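Local coordinates for zinc finger (CCCH type) motif-containing protein (Toxoplasma gondii, PDB 7NG2) that probably reads N6-methyladenosine in messenger RNA through this YTH domain, one part of a longer zinc-finger protein linked to cleavage and polyadenylation, at residues K40-S43 against R44-S47. Sequence-based numbering, arbitrary orientation.
Sequences KGNS and RKLS
Lys45 runs alongside Asn42, three residues further along the helix, and the two side chains point the same way. Followed from its base, the lysine first sets CB 3.6 Å from Asn42 O and about as far from Gly41 O, over the carbonyls of the preceding turn. CG is anti to the backbone N (chi1 178°), and a single bend at chi3 (70°) brings the tip to the carbonyl oxygen of the Asn42 amide. CE then lies 3.5 Å from Asn42 OD1, and NZ makes a weak hydrogen bond of 3.3 Å to that same OD1. The stronger grip on NZ is Gly132 O, while Asn42 ND2 bonds to Asp131 O, one residue before Gly132 in the same chain, so the pair ties this face of the helix to the 131-132 backbone.

On another side, Ser47 folds its hydroxyl back onto the previous turn: OG donates to Ser43 O at 2.7 Å. Ser47 N donates to that oxygen as well, at 2.9 Å, and the two donors come from opposite faces of the carbonyl plane. Leu46 N closes on Asn42 O at 2.8 Å, and the leucine side chain packs on Phe17 of strand 14-21. Ser43 OG turns back to Ser39 O, and Ser39 OG takes the N-H of Asn42, the N-cap of the helix. These are the N-capped first turns of an alpha-helix (40-52) packed against the central sheet of a YTH domain.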
loop_
_atom_site.group_PDB
_atom_site.type_symbol
_atom_site.label_atom_id
_atom_site.label_comp_id
_atom_site.label_asym_id
_atom_site.label_seq_id
_atom_site.Cartn_x
_atom_site.Cartn_y
_atom_site.Cartn_z
ATOM N N LYS A 40 -11.185 -10.194 -1.127
ATOM C CA LYS A 40 -11.896 -10.096 -2.398
ATOM C C LYS A 40 -12.550 -8.726 -2.566
ATOM O O LYS A 40 -12.512 -8.144 -3.657
ATOM C CB LYS A 40 -12.892 -11.246 -2.539
ATOM C CG LYS A 40 -12.192 -12.602 -2.618
ATOM C CD LYS A 40 -13.118 -13.726 -3.053
ATOM C CE LYS A 40 -12.340 -14.812 -3.788
ATOM N NZ LYS A 40 -12.011 -14.411 -5.189
ATOM N N GLY A 41 -13.118 -8.177 -1.487
ATOM C CA GLY A 41 -13.690 -6.839 -1.560
ATOM C C GLY A 41 -12.660 -5.772 -1.884
ATOM O O GLY A 41 -12.880 -4.918 -2.749
ATOM N N ASN A 42 -11.516 -5.807 -1.192
ATOM C CA ASN A 42 -10.470 -4.828 -1.473
ATOM C C ASN A 42 -9.878 -5.045 -2.853
ATOM O O ASN A 42 -9.441 -4.084 -3.497
ATOM C CB ASN A 42 -9.360 -4.901 -0.420
ATOM C CG ASN A 42 -9.730 -4.225 0.880
ATOM O OD1 ASN A 42 -10.631 -3.390 0.927
ATOM N ND2 ASN A 42 -9.019 -4.571 1.949
ATOM N N SER A 43 -9.858 -6.298 -3.318
ATOM C CA SER A 43 -9.321 -6.592 -4.640
ATOM C C SER A 43 -10.146 -5.913 -5.721
ATOM O O SER A 43 -9.597 -5.359 -6.681
ATOM C CB SER A 43 -9.317 -8.102 -4.871
ATOM O OG SER A 43 -8.365 -8.763 -4.054
ATOM N N ARG A 44 -11.471 -5.944 -5.582
ATOM C CA ARG A 44 -12.321 -5.277 -6.559
ATOM C C ARG A 44 -12.122 -3.769 -6.499
ATOM O O ARG A 44 -12.003 -3.109 -7.537
ATOM C CB ARG A 44 -13.783 -5.638 -6.312
ATOM C CG ARG A 44 -14.707 -5.155 -7.412
ATOM C CD ARG A 44 -15.055 -6.300 -8.366
ATOM N NE ARG A 44 -13.877 -6.869 -9.012
ATOM C CZ ARG A 44 -13.296 -6.349 -10.086
ATOM N NH1 ARG A 44 -13.786 -5.243 -10.620
ATOM N NH2 ARG A 44 -12.227 -6.924 -10.619
ATOM N N LYS A 45 -12.056 -3.218 -5.285
ATOM C CA LYS A 45 -11.855 -1.785 -5.103
ATOM C C LYS A 45 -10.535 -1.327 -5.714
ATOM O O LYS A 45 -10.478 -0.306 -6.412
ATOM C CB LYS A 45 -11.893 -1.479 -3.606
ATOM C CG LYS A 45 -11.661 -0.035 -3.251
ATOM C CD LYS A 45 -12.131 0.232 -1.835
ATOM C CE LYS A 45 -11.220 -0.437 -0.825
ATOM N NZ LYS A 45 -11.744 -0.306 0.566
ATOM N N LEU A 46 -9.454 -2.067 -5.451
ATOM C CA LEU A 46 -8.155 -1.705 -6.013
ATOM C C LEU A 46 -8.139 -1.890 -7.524
ATOM O O LEU A 46 -7.513 -1.101 -8.239
ATOM C CB LEU A 46 -7.023 -2.502 -5.356
ATOM C CG LEU A 46 -6.741 -2.206 -3.877
ATOM C CD1 LEU A 46 -5.622 -3.091 -3.369
ATOM C CD2 LEU A 46 -6.387 -0.744 -3.660
ATOM N N SER A 47 -8.809 -2.926 -8.025
ATOM C CA SER A 47 -8.870 -3.135 -9.467
ATOM C C SER A 47 -9.526 -1.956 -10.162
ATOM O O SER A 47 -9.048 -1.496 -11.205
ATOM C CB SER A 47 -9.643 -4.412 -9.783
ATOM O OG SER A 47 -8.969 -5.551 -9.296
#